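Local structure of protein yciO (Escherichia coli, 1K7J) at residues Q3-H8 with V168-H173; P33-Y38 with V123-I128; H63-M68 with P139-S144; G95-I100 with P181-D186; D156-K161 with G174-Q179. The protein is of unknown function but belongs to the SUA5 family and may, like its relatives, bind double-stranded RNA. All blocks are in the same frame, centred on the assembly; numbering follows the deposited sequence.

Interaction 1. Residues Q3-H8 with V168-H173; sequences QFFYIH and VDLIIH
L170 sets its CD1 methyl squarely over one face of the F5 ring, 3.6 Å from the ring centroid and only 7° off the normal, a CH-pi contact. The leucine has CG turned away from its backbone N (chi1 171°), which swings the methyl toward the neighbouring strand. On the same face of the sheet, beyond the strand's end, I7 lays CD1 against I172 CG2 at 3.6 Å. The other face carries an aromatic cluster of F4, Y6 and H173. Y6 CD1 and CE1 lie over the rim of one face of the imidazole, with CE1 3.4 Å from H173 CD2 and the planes 42° apart; the F4 ring, nearly perpendicular, meets the imidazole rim to rim, neither over the other's face. F4 CE2 also rests on I171 CG2. Strands 3-6 and 170-173 are parallel neighbours, and 3-6 is the outermost strand at this end of the mixed sheet. Five backbone bonds join them, the first Q3 N to D169 O and the last I7 N to H173 O; the shortest joins H173 N to F5 O at 2.7 Å. Beside Q3 one water donates to both Q3 OE1 and D169 O, tying the glutamine amide to the partner backbone. Further out, helix 14-25 packs on Q3, F5 and L170, helix 157-164 packs on the aromatic cluster, and D169 is fixed by V29 N and a salt bridge to R52.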
# COMPACT_ATOMS: atom_id res chain seq x y z
N GLN A 3 -13.42 -1.39 14.17
CA GLN A 3 -12.89 -2.33 15.13
C GLN A 3 -11.44 -1.88 15.32
O GLN A 3 -10.89 -1.19 14.45
CB GLN A 3 -12.95 -3.76 14.59
CG GLN A 3 -14.30 -4.43 14.80
CD GLN A 3 -14.34 -5.84 14.26
OE1 GLN A 3 -14.64 -6.06 13.08
NE2 GLN A 3 -14.03 -6.81 15.11
N PHE A 4 -10.83 -2.26 16.43
CA PHE A 4 -9.45 -1.85 16.73
C PHE A 4 -8.69 -3.06 17.27
O PHE A 4 -8.99 -3.57 18.35
CB PHE A 4 -9.48 -0.71 17.76
CG PHE A 4 -8.19 0.04 17.89
CD1 PHE A 4 -7.30 -0.25 18.93
CD2 PHE A 4 -7.85 1.05 16.99
CE1 PHE A 4 -6.11 0.46 19.07
CE2 PHE A 4 -6.66 1.76 17.12
CZ PHE A 4 -5.79 1.47 18.16
N PHE A 5 -7.70 -3.52 16.51
CA PHE A 5 -6.90 -4.68 16.90
C PHE A 5 -5.49 -4.31 17.33
O PHE A 5 -4.81 -3.55 16.65
CB PHE A 5 -6.73 -5.67 15.73
CG PHE A 5 -7.98 -6.37 15.31
CD1 PHE A 5 -9.18 -6.23 16.01
CD2 PHE A 5 -7.96 -7.19 14.18
CE1 PHE A 5 -10.33 -6.90 15.59
CE2 PHE A 5 -9.10 -7.86 13.76
CZ PHE A 5 -10.29 -7.71 14.47
N TYR A 6 -5.05 -4.86 18.45
CA TYR A 6 -3.69 -4.64 18.92
C TYR A 6 -2.93 -5.87 18.46
O TYR A 6 -3.11 -6.96 19.00
CB TYR A 6 -3.65 -4.57 20.45
CG TYR A 6 -4.08 -3.25 21.01
CD1 TYR A 6 -3.20 -2.16 21.05
CD2 TYR A 6 -5.37 -3.08 21.52
CE1 TYR A 6 -3.60 -0.94 21.58
CE2 TYR A 6 -5.77 -1.86 22.06
CZ TYR A 6 -4.88 -0.80 22.09
OH TYR A 6 -5.27 0.40 22.64
N ILE A 7 -2.10 -5.71 17.43
CA ILE A 7 -1.33 -6.84 16.91
C ILE A 7 0.16 -6.63 17.13
O ILE A 7 0.70 -5.57 16.82
CB ILE A 7 -1.62 -7.05 15.40
CG1 ILE A 7 -3.12 -7.29 15.19
CG2 ILE A 7 -0.80 -8.22 14.87
CD1 ILE A 7 -3.51 -7.60 13.75
N HIS A 8 0.82 -7.65 17.69
CA HIS A 8 2.26 -7.58 17.94
C HIS A 8 2.94 -7.35 16.59
O HIS A 8 2.76 -8.13 15.66
CB HIS A 8 2.74 -8.88 18.58
CG HIS A 8 2.16 -9.13 19.94
ND1 HIS A 8 2.10 -10.38 20.51
CD2 HIS A 8 1.62 -8.27 20.84
CE1 HIS A 8 1.54 -10.29 21.70
NE2 HIS A 8 1.24 -9.02 21.93
N VAL A 168 -13.64 4.01 8.75
CA VAL A 168 -13.06 2.74 8.33
C VAL A 168 -13.64 1.60 9.17
O VAL A 168 -14.25 1.84 10.21
CB VAL A 168 -11.51 2.75 8.46
CG1 VAL A 168 -10.94 3.84 7.57
CG2 VAL A 168 -11.11 2.97 9.91
N ASP A 169 -13.45 0.38 8.70
CA ASP A 169 -14.00 -0.79 9.38
C ASP A 169 -13.06 -1.46 10.38
O ASP A 169 -13.51 -2.12 11.32
CB ASP A 169 -14.48 -1.78 8.33
CG ASP A 169 -15.42 -1.14 7.33
OD1 ASP A 169 -16.43 -0.54 7.77
OD2 ASP A 169 -15.16 -1.22 6.11
N LEU A 170 -11.76 -1.28 10.18
CA LEU A 170 -10.78 -1.85 11.07
C LEU A 170 -9.51 -1.03 11.07
O LEU A 170 -9.09 -0.52 10.03
CB LEU A 170 -10.43 -3.28 10.65
CG LEU A 170 -9.24 -3.91 11.39
CD1 LEU A 170 -9.59 -4.13 12.85
CD2 LEU A 170 -8.85 -5.23 10.73
N ILE A 171 -8.92 -0.88 12.24
CA ILE A 171 -7.66 -0.18 12.38
C ILE A 171 -6.77 -1.15 13.14
O ILE A 171 -7.12 -1.60 14.24
CB ILE A 171 -7.79 1.12 13.19
CG1 ILE A 171 -8.62 2.13 12.41
CG2 ILE A 171 -6.39 1.68 13.48
CD1 ILE A 171 -8.95 3.40 13.18
N ILE A 172 -5.64 -1.50 12.54
CA ILE A 172 -4.70 -2.41 13.19
C ILE A 172 -3.60 -1.59 13.82
O ILE A 172 -2.86 -0.89 13.13
CB ILE A 172 -4.06 -3.39 12.18
CG1 ILE A 172 -5.12 -4.34 11.63
CG2 ILE A 172 -2.95 -4.18 12.86
CD1 ILE A 172 -4.62 -5.24 10.51
N HIS A 173 -3.52 -1.65 15.15
CA HIS A 173 -2.49 -0.95 15.90
C HIS A 173 -1.24 -1.81 15.78
O HIS A 173 -1.20 -2.92 16.30
CB HIS A 173 -2.93 -0.83 17.36
CG HIS A 173 -1.93 -0.16 18.25
ND1 HIS A 173 -0.61 -0.57 18.34
CD2 HIS A 173 -2.07 0.85 19.14
CE1 HIS A 173 0.01 0.16 19.25
NE2 HIS A 173 -0.85 1.03 19.75
O HOH W 1 -15.50 -4.05 11.39

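Interaction 2. Residues P33-Y38 with V123-I128; sequences PTDSGY and VPSNPI
N126, the N-cap of helix 127-136, reaches across to the end of strand 30-34, just before the turn into 37-43, and ND2 donates to P33 O at 2.9 Å. The donor stands well above the carbonyl plane, 61° out of it. The closely packed side is apolar: I128 CG2 presses on P33 CG at 3.7 Å, with I128 CD1 on the same proline carbon, and the two side chains cross at about a right angle. Toward the partly exposed side the contact becomes polar. D35 has CG lodged between its backbone N and carbonyl carbon (chi1 52°), a torsion that carries OD1 over to S125 N, which donates at 2.9 Å from above the carboxylate plane. The other oxygen, OD2, accepts from N96 N and from S36 OG, so both ends of the carboxylate are held. Without the carboxylate, as with an alanine here, the S125 and N96 amides and S36 OG would probably lose their acceptor. The turn keeps its own shape through an ST turn, in which T34 OG1 accepts from S36 N while donating to G37 O. G37 O takes two donors, T34 OG1 at 2.6 Å and T34 N at 3.1 Å.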
# COMPACT_ATOMS: atom_id res chain seq x y z
N PRO A 33 -0.47 -1.17 9.41
CA PRO A 33 0.91 -0.68 9.42
C PRO A 33 1.80 -1.25 8.33
O PRO A 33 1.64 -2.41 7.94
CB PRO A 33 1.39 -1.09 10.80
CG PRO A 33 0.72 -2.43 10.98
CD PRO A 33 -0.69 -2.15 10.49
N THR A 34 2.72 -0.43 7.83
CA THR A 34 3.70 -0.88 6.84
C THR A 34 5.04 -0.37 7.36
O THR A 34 5.09 0.31 8.38
CB THR A 34 3.47 -0.29 5.42
OG1 THR A 34 3.89 1.08 5.39
CG2 THR A 34 2.00 -0.40 5.02
N ASP A 35 6.11 -0.71 6.66
CA ASP A 35 7.44 -0.26 7.06
C ASP A 35 7.58 1.26 6.88
O ASP A 35 8.45 1.88 7.50
CB ASP A 35 8.50 -0.96 6.21
CG ASP A 35 8.22 -0.83 4.73
OD1 ASP A 35 7.43 -1.64 4.21
OD2 ASP A 35 8.78 0.09 4.10
N SER A 36 6.73 1.84 6.04
CA SER A 36 6.77 3.28 5.78
C SER A 36 5.43 3.95 6.09
O SER A 36 4.74 4.44 5.19
CB SER A 36 7.15 3.54 4.32
OG SER A 36 8.41 2.98 4.01
N GLY A 37 5.07 3.96 7.37
CA GLY A 37 3.82 4.58 7.79
C GLY A 37 2.60 3.69 7.65
O GLY A 37 2.66 2.58 7.12
N TYR A 38 1.47 4.18 8.16
CA TYR A 38 0.22 3.43 8.06
C TYR A 38 -0.36 3.57 6.66
O TYR A 38 -0.03 4.50 5.93
CB TYR A 38 -0.77 3.94 9.12
CG TYR A 38 -0.56 3.28 10.47
CD1 TYR A 38 -1.13 2.04 10.75
CD2 TYR A 38 0.26 3.87 11.43
CE1 TYR A 38 -0.89 1.40 11.97
CE2 TYR A 38 0.51 3.23 12.65
CZ TYR A 38 -0.07 2.00 12.91
OH TYR A 38 0.17 1.35 14.10
N VAL A 123 5.98 -3.53 -2.13
CA VAL A 123 6.20 -4.73 -1.33
C VAL A 123 6.62 -4.27 0.06
O VAL A 123 7.71 -3.73 0.23
CB VAL A 123 7.32 -5.62 -1.92
CG1 VAL A 123 7.54 -6.84 -1.03
CG2 VAL A 123 6.96 -6.04 -3.34
N PRO A 124 5.76 -4.46 1.07
CA PRO A 124 6.09 -4.05 2.44
C PRO A 124 7.06 -5.02 3.11
O PRO A 124 7.08 -6.20 2.77
CB PRO A 124 4.72 -4.03 3.12
CG PRO A 124 4.03 -5.19 2.48
CD PRO A 124 4.42 -5.06 1.01
N SER A 125 7.85 -4.53 4.05
CA SER A 125 8.83 -5.39 4.72
C SER A 125 8.47 -5.79 6.15
O SER A 125 9.10 -6.68 6.72
CB SER A 125 10.19 -4.69 4.74
OG SER A 125 10.14 -3.54 5.57
N ASN A 126 7.45 -5.16 6.73
CA ASN A 126 7.08 -5.46 8.11
C ASN A 126 6.21 -6.71 8.26
O ASN A 126 5.40 -7.04 7.39
CB ASN A 126 6.36 -4.26 8.73
CG ASN A 126 5.08 -3.93 8.01
OD1 ASN A 126 5.08 -3.65 6.81
ND2 ASN A 126 3.96 -3.95 8.74
N PRO A 127 6.37 -7.41 9.39
CA PRO A 127 5.62 -8.63 9.68
C PRO A 127 4.10 -8.56 9.56
O PRO A 127 3.48 -9.46 8.99
CB PRO A 127 6.07 -8.99 11.09
CG PRO A 127 7.50 -8.54 11.09
CD PRO A 127 7.38 -7.17 10.44
N ILE A 128 3.48 -7.51 10.09
CA ILE A 128 2.03 -7.43 10.02
C ILE A 128 1.52 -7.35 8.58
O ILE A 128 0.62 -8.09 8.20
CB ILE A 128 1.48 -6.24 10.85
CG1 ILE A 128 1.65 -6.54 12.34
CG2 ILE A 128 0.01 -5.99 10.53
CD1 ILE A 128 1.24 -5.39 13.26

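Interaction 3. Residues H63-M68 with P139-S144; sequences HNFTLM and PMLSTS. With SO4 (sulfate ion), chain B.
L141 CD1 meets the F65 ring obliquely, 3.9 Å from F65 CB, while the H63 imidazole turns its edge to the sulfate, with O4 in the ring plane and 3.1 Å from CE1. H63 ND1 donates to N64 O, also in the ring plane, which fixes the rotation of the imidazole. Were the ring cut back to an alanine, the edge facing O4 would be gone and N64 O would probably lose this donor. The anion itself is gripped by S144, whose backbone N reaches O2 at 2.8 Å and whose OG reaches O1 at 2.6 Å and is also hydrogen-bonded to R122 NH1; R57 and R196 complete the site. The sulfate probably came from the crystallisation liquor, but a pocket lined by two arginines, a serine and a backbone amide is suited to an anionic group. Strands 66-68 and 140-144 are antiparallel neighbours inside the mixed sheet, strongly twisted, with their axes at 120°. T66 and S142 form one hydrogen-bonded pair, selenomethionines M68 and M140 the next, and the M68 N to M140 O bond is nearly straight (174°). L67 and L141 face each other in the non-hydrogen-bonded pair between. On the M68 side of the sheet, M68 CE curls back toward S142 CB at 3.9 Å, its chain bent at chi2 and chi3, while S142 OG is hydrogen-bonded to Y32 OH.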
# COMPACT_ATOMS: atom_id res chain seq x y z
N HIS A 63 -2.91 10.85 -9.71
CA HIS A 63 -2.20 10.13 -8.67
C HIS A 63 -2.59 8.66 -8.72
O HIS A 63 -3.77 8.31 -8.77
CB HIS A 63 -2.50 10.71 -7.29
CG HIS A 63 -1.47 10.37 -6.26
ND1 HIS A 63 -1.28 9.08 -5.79
CD2 HIS A 63 -0.55 11.14 -5.63
CE1 HIS A 63 -0.29 9.08 -4.92
NE2 HIS A 63 0.17 10.31 -4.81
N ASN A 64 -1.58 7.80 -8.70
CA ASN A 64 -1.77 6.36 -8.77
C ASN A 64 -2.24 5.70 -7.49
O ASN A 64 -1.99 6.18 -6.39
CB ASN A 64 -0.45 5.70 -9.18
CG ASN A 64 -0.10 5.93 -10.63
OD1 ASN A 64 -0.62 5.27 -11.52
ND2 ASN A 64 0.79 6.89 -10.87
N PHE A 65 -2.94 4.58 -7.66
CA PHE A 65 -3.38 3.78 -6.53
C PHE A 65 -2.13 2.94 -6.25
O PHE A 65 -1.13 3.06 -6.96
CB PHE A 65 -4.52 2.84 -6.93
CG PHE A 65 -5.88 3.46 -6.84
CD1 PHE A 65 -6.45 3.73 -5.60
CD2 PHE A 65 -6.59 3.76 -7.99
CE1 PHE A 65 -7.71 4.30 -5.51
CE2 PHE A 65 -7.86 4.33 -7.91
CZ PHE A 65 -8.42 4.60 -6.67
N THR A 66 -2.20 2.10 -5.23
CA THR A 66 -1.07 1.24 -4.90
C THR A 66 -1.56 -0.18 -4.71
O THR A 66 -2.63 -0.40 -4.16
CB THR A 66 -0.39 1.69 -3.59
OG1 THR A 66 0.15 3.01 -3.75
CG2 THR A 66 0.74 0.73 -3.21
N LEU A 67 -0.78 -1.14 -5.20
CA LEU A 67 -1.11 -2.53 -4.98
C LEU A 67 -0.03 -3.01 -4.02
O LEU A 67 1.16 -2.97 -4.35
CB LEU A 67 -1.07 -3.34 -6.28
CG LEU A 67 -2.22 -3.12 -7.27
CD1 LEU A 67 -2.07 -4.10 -8.42
CD2 LEU A 67 -3.57 -3.33 -6.58
N MSE A 68 -0.44 -3.40 -2.82
CA MSE A 68 0.47 -3.88 -1.80
C MSE A 68 0.67 -5.37 -2.12
O MSE A 68 -0.26 -6.17 -1.98
CB MSE A 68 -0.16 -3.68 -0.42
CG MSE A 68 0.81 -3.67 0.76
SE MSE A 68 2.00 -2.11 0.79
CE MSE A 68 0.72 -0.68 1.25
N PRO A 139 -2.75 -9.34 -3.90
CA PRO A 139 -2.45 -7.96 -3.48
C PRO A 139 -3.63 -7.27 -2.83
O PRO A 139 -4.78 -7.66 -3.01
CB PRO A 139 -2.07 -7.27 -4.80
CG PRO A 139 -1.52 -8.39 -5.62
CD PRO A 139 -2.49 -9.51 -5.34
N MSE A 140 -3.32 -6.24 -2.05
CA MSE A 140 -4.34 -5.46 -1.38
C MSE A 140 -4.34 -4.07 -2.03
O MSE A 140 -3.27 -3.48 -2.20
CB MSE A 140 -3.99 -5.36 0.11
CG MSE A 140 -4.95 -4.56 0.96
SE MSE A 140 -5.06 -5.30 2.75
CE MSE A 140 -3.18 -5.44 3.16
N LEU A 141 -5.50 -3.58 -2.44
CA LEU A 141 -5.57 -2.25 -3.03
C LEU A 141 -5.30 -1.32 -1.86
O LEU A 141 -5.94 -1.42 -0.81
CB LEU A 141 -6.96 -1.98 -3.60
CG LEU A 141 -7.18 -0.54 -4.07
CD1 LEU A 141 -6.20 -0.20 -5.19
CD2 LEU A 141 -8.61 -0.37 -4.54
N SER A 142 -4.35 -0.41 -2.03
CA SER A 142 -3.98 0.48 -0.94
C SER A 142 -3.54 1.87 -1.38
O SER A 142 -3.48 2.19 -2.56
CB SER A 142 -2.83 -0.14 -0.14
OG SER A 142 -3.10 -1.48 0.22
N THR A 143 -3.25 2.68 -0.37
CA THR A 143 -2.71 4.03 -0.52
C THR A 143 -2.07 4.32 0.83
O THR A 143 -2.45 3.72 1.84
CB THR A 143 -3.78 5.13 -0.78
OG1 THR A 143 -4.55 5.35 0.42
CG2 THR A 143 -4.70 4.75 -1.92
N SER A 144 -1.08 5.19 0.86
CA SER A 144 -0.46 5.53 2.13
C SER A 144 -1.50 6.36 2.87
O SER A 144 -2.34 7.01 2.25
CB SER A 144 0.80 6.37 1.92
OG SER A 144 1.79 5.63 1.23
S SO4 B . 0.87 7.06 -1.96
O1 SO4 B . 1.97 6.34 -1.27
O2 SO4 B . -0.41 6.77 -1.29
O3 SO4 B . 1.13 8.51 -1.92
O4 SO4 B . 0.81 6.61 -3.36

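Interaction 4. Residues G95-I100 with P181-D186; sequences GNYTFI and PTTVID
Strands 97-102 and 183-186 run parallel, and over residues 97-100 and 183-186 their axes come within 4.6 Å; four backbone bonds join them, T183 N to N96 O first and I100 N to I185 O last. Y97 and T183 lie side by side on one face; the tyrosine's CD1 meets T183 CB at 3.7 Å, and T183 O lies at the ring edge. Further along, F99 CD1 approaches I185 CB at 4.1 Å. The opposite face is polar at one end: T98 OG1 and T182 OG1 share a hydrogen bond at 2.8 Å, either hydroxyl able to donate. T182 has its OG1 wedged between its backbone N and carbonyl carbon (chi1 59°), which aims the oxygen at T98. Beyond T98, the face turns apolar, with V184 CG1 against I100 CG1 at 3.8 Å; D186 OD1 is hydrogen-bonded to T188 OG1 and OD2 forms a salt bridge with R116. Y97 OH is held by D201 O, and its ring meets F205 edge-to-face, so the C-terminal tail packs on the Y97 face. The pairing is a parallel step of the mixed sheet in a YrdC-like fold, with the side chain of T182 about 4 Å from the bound sulfate.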
# COMPACT_ATOMS: atom_id res chain seq x y z
N GLY A 95 10.19 -3.27 1.02
CA GLY A 95 10.08 -2.04 1.78
C GLY A 95 10.65 -0.77 1.20
O GLY A 95 11.39 -0.78 0.21
N ASN A 96 10.23 0.34 1.80
CA ASN A 96 10.69 1.70 1.48
C ASN A 96 10.39 2.31 0.12
O ASN A 96 10.63 3.51 -0.07
CB ASN A 96 12.20 1.79 1.71
CG ASN A 96 12.61 1.31 3.08
OD1 ASN A 96 11.82 1.35 4.03
ND2 ASN A 96 13.85 0.87 3.21
N TYR A 97 9.85 1.53 -0.81
CA TYR A 97 9.58 2.03 -2.16
C TYR A 97 8.22 1.67 -2.74
O TYR A 97 7.63 0.65 -2.41
CB TYR A 97 10.60 1.47 -3.15
CG TYR A 97 12.04 1.83 -2.91
CD1 TYR A 97 12.54 3.06 -3.33
CD2 TYR A 97 12.92 0.92 -2.33
CE1 TYR A 97 13.89 3.38 -3.18
CE2 TYR A 97 14.26 1.22 -2.18
CZ TYR A 97 14.74 2.45 -2.61
OH TYR A 97 16.08 2.73 -2.50
N THR A 98 7.77 2.54 -3.64
CA THR A 98 6.55 2.32 -4.40
C THR A 98 7.05 2.52 -5.83
O THR A 98 7.66 3.55 -6.15
CB THR A 98 5.46 3.36 -4.11
OG1 THR A 98 5.02 3.22 -2.76
CG2 THR A 98 4.27 3.16 -5.05
N PHE A 99 6.81 1.54 -6.69
CA PHE A 99 7.27 1.62 -8.07
C PHE A 99 6.10 1.79 -9.01
O PHE A 99 5.18 0.98 -9.00
CB PHE A 99 8.05 0.36 -8.43
CG PHE A 99 9.25 0.11 -7.55
CD1 PHE A 99 10.37 0.92 -7.64
CD2 PHE A 99 9.25 -0.95 -6.63
CE1 PHE A 99 11.48 0.70 -6.82
CE2 PHE A 99 10.36 -1.18 -5.81
CZ PHE A 99 11.48 -0.35 -5.91
N ILE A 100 6.12 2.85 -9.82
CA ILE A 100 5.03 3.07 -10.76
C ILE A 100 5.31 2.29 -12.04
O ILE A 100 6.34 2.48 -12.68
CB ILE A 100 4.87 4.57 -11.10
CG1 ILE A 100 4.72 5.38 -9.81
CG2 ILE A 100 3.65 4.76 -12.00
CD1 ILE A 100 3.67 4.86 -8.86
N PRO A 181 7.07 8.82 4.13
CA PRO A 181 6.44 7.87 3.21
C PRO A 181 7.47 7.15 2.35
O PRO A 181 8.67 7.41 2.45
CB PRO A 181 5.52 8.77 2.38
CG PRO A 181 6.35 10.02 2.26
CD PRO A 181 6.87 10.21 3.68
N THR A 182 7.00 6.23 1.51
CA THR A 182 7.91 5.50 0.63
C THR A 182 8.48 6.44 -0.42
O THR A 182 7.93 7.50 -0.72
CB THR A 182 7.19 4.39 -0.16
OG1 THR A 182 6.14 4.97 -0.94
CG2 THR A 182 6.61 3.34 0.77
N THR A 183 9.62 6.04 -0.98
CA THR A 183 10.21 6.80 -2.06
C THR A 183 9.47 6.24 -3.27
O THR A 183 9.36 5.02 -3.43
CB THR A 183 11.71 6.52 -2.18
OG1 THR A 183 12.38 7.23 -1.14
CG2 THR A 183 12.24 6.97 -3.54
N VAL A 184 8.92 7.12 -4.09
CA VAL A 184 8.17 6.69 -5.26
C VAL A 184 9.02 6.87 -6.52
O VAL A 184 9.47 7.98 -6.81
CB VAL A 184 6.86 7.49 -5.40
CG1 VAL A 184 6.07 7.00 -6.61
CG2 VAL A 184 6.03 7.34 -4.14
N ILE A 185 9.23 5.78 -7.24
CA ILE A 185 10.02 5.80 -8.46
C ILE A 185 9.16 5.34 -9.63
O ILE A 185 8.55 4.28 -9.57
CB ILE A 185 11.22 4.82 -8.38
CG1 ILE A 185 12.07 5.10 -7.14
CG2 ILE A 185 12.06 4.94 -9.66
CD1 ILE A 185 12.75 6.46 -7.15
N ASP A 186 9.09 6.15 -10.68
CA ASP A 186 8.33 5.77 -11.86
C ASP A 186 9.35 5.04 -12.73
O ASP A 186 10.38 5.60 -13.09
CB ASP A 186 7.82 7.01 -12.60
CG ASP A 186 6.95 6.66 -13.80
OD1 ASP A 186 7.30 5.71 -14.53
OD2 ASP A 186 5.93 7.34 -14.02

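Interaction 5. Residues D156-K161 with G174-Q179; sequences DPEEIK and GGYLGQ
Y176 lays one face of its ring over P157, whose CD sits 4.0 Å from the ring centroid and 6° off its normal, a CH-pi contact made at the first turn of helix 157-164. D156 is the N-cap of that helix: its OD1 accepts from both E158 N, at 2.8 Å, and E159 N, at 3.2 Å. The aspartate and the tyrosine run side by side, with carboxylate and ring planes 63° apart, and D156 OD1 comes within 3.3 Å of Y176 CE2. The aspartate's CG lies opposite its backbone N (chi1 -176°), turning the carboxylate back over the amides at the helix start, which would probably stabilise its negative charge. The backbone closes in on the proline too, G175 O lying 3.4 Å from P157 CD; G175 has a positive phi at which a CB would be jammed against the preceding carbonyl. Y38 OH bonds both G174 N and G175 O, and P157 packs on Y38 and H173, so the buried side of this contact rests on the sheet. At the solvent side a water lies in the plane of the Y176 ring, 2.7 Å from its OH, and donates to D156 OD2.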
# COMPACT_ATOMS: atom_id res chain seq x y z
N ASP A 156 0.74 7.51 14.29
CA ASP A 156 0.22 7.24 15.64
C ASP A 156 -1.14 6.56 15.52
O ASP A 156 -2.12 7.18 15.12
CB ASP A 156 0.07 8.57 16.38
CG ASP A 156 -0.37 8.40 17.82
OD1 ASP A 156 -1.12 7.45 18.12
OD2 ASP A 156 0.03 9.24 18.66
N PRO A 157 -1.22 5.26 15.89
CA PRO A 157 -2.47 4.52 15.80
C PRO A 157 -3.63 5.09 16.62
O PRO A 157 -4.79 4.93 16.25
CB PRO A 157 -2.07 3.11 16.24
CG PRO A 157 -0.94 3.35 17.18
CD PRO A 157 -0.15 4.43 16.48
N GLU A 158 -3.32 5.74 17.74
CA GLU A 158 -4.37 6.33 18.56
C GLU A 158 -4.92 7.59 17.88
O GLU A 158 -6.12 7.87 17.94
CB GLU A 158 -3.84 6.66 19.95
CG GLU A 158 -3.71 5.44 20.86
CD GLU A 158 -5.02 4.69 21.03
OE1 GLU A 158 -6.08 5.35 21.12
OE2 GLU A 158 -5.00 3.44 21.08
N GLU A 159 -4.03 8.34 17.23
CA GLU A 159 -4.43 9.55 16.52
C GLU A 159 -5.30 9.11 15.34
O GLU A 159 -6.30 9.74 15.01
CB GLU A 159 -3.19 10.30 16.02
CG GLU A 159 -3.46 11.61 15.26
CD GLU A 159 -3.92 11.39 13.83
OE1 GLU A 159 -3.29 10.59 13.11
OE2 GLU A 159 -4.91 12.04 13.42
N ILE A 160 -4.91 8.00 14.70
CA ILE A 160 -5.65 7.47 13.57
C ILE A 160 -7.06 7.06 14.00
O ILE A 160 -8.03 7.32 13.29
CB ILE A 160 -4.91 6.25 12.96
CG1 ILE A 160 -3.60 6.73 12.32
CG2 ILE A 160 -5.79 5.55 11.94
CD1 ILE A 160 -2.72 5.62 11.78
N LYS A 161 -7.16 6.44 15.17
CA LYS A 161 -8.45 6.01 15.69
C LYS A 161 -9.34 7.24 15.92
O LYS A 161 -10.51 7.24 15.56
CB LYS A 161 -8.25 5.25 17.01
CG LYS A 161 -9.52 4.71 17.65
CD LYS A 161 -9.18 3.83 18.85
CE LYS A 161 -10.41 3.22 19.49
NZ LYS A 161 -11.27 4.23 20.17
N GLY A 174 -0.23 -1.30 15.07
CA GLY A 174 1.00 -2.04 14.90
C GLY A 174 2.18 -1.24 15.42
O GLY A 174 3.30 -1.38 14.93
N GLY A 175 1.92 -0.39 16.41
CA GLY A 175 2.97 0.43 16.98
C GLY A 175 3.03 1.83 16.42
O GLY A 175 2.22 2.22 15.57
N TYR A 176 4.00 2.60 16.90
CA TYR A 176 4.20 3.97 16.46
C TYR A 176 5.29 3.93 15.40
O TYR A 176 6.44 3.59 15.67
CB TYR A 176 4.60 4.84 17.65
CG TYR A 176 3.45 5.00 18.63
CD1 TYR A 176 3.00 3.91 19.39
CD2 TYR A 176 2.77 6.20 18.74
CE1 TYR A 176 1.89 4.03 20.23
CE2 TYR A 176 1.66 6.33 19.58
CZ TYR A 176 1.23 5.24 20.31
OH TYR A 176 0.11 5.36 21.12
N LEU A 177 4.90 4.27 14.17
CA LEU A 177 5.81 4.22 13.04
C LEU A 177 6.46 5.54 12.68
O LEU A 177 6.30 6.54 13.38
CB LEU A 177 5.05 3.69 11.82
CG LEU A 177 4.09 2.52 12.11
CD1 LEU A 177 3.36 2.12 10.84
CD2 LEU A 177 4.88 1.35 12.68
N GLY A 178 7.21 5.52 11.59
CA GLY A 178 7.85 6.73 11.11
C GLY A 178 6.81 7.48 10.30
O GLY A 178 5.79 6.89 9.90
N GLN A 179 7.04 8.76 10.05
CA GLN A 179 6.09 9.55 9.27
C GLN A 179 6.59 9.85 7.86
O GLN A 179 5.96 10.59 7.11
CB GLN A 179 5.77 10.86 9.99
CG GLN A 179 6.94 11.49 10.70
CD GLN A 179 6.79 11.44 12.22
OE1 GLN A 179 6.60 10.37 12.81
NE2 GLN A 179 6.87 12.60 12.85
O HOH W 2 -0.83 7.85 21.29

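How the interactions relate
Four of the contacts reach one mixed sheet: interaction 1 forms one border, interactions 2 and 3 lie toward its middle, and interaction 4 sits near the other border, its centre about 25 Å from that of interaction 1. Interaction 5 packs against interaction 1, with H173 CD2 3.4 Å from P157 CG, and against interaction 2, with Y38 CG 3.4 Å from I160 CD1. Interaction 2 also meets interaction 4, where V123 O lies 2.6 Å from G95 N, and touches interaction 3 through P124 and M68. The sulfate is held in interaction 3, while T182 of interaction 4 approaches it, placing this possible anion pocket between the two.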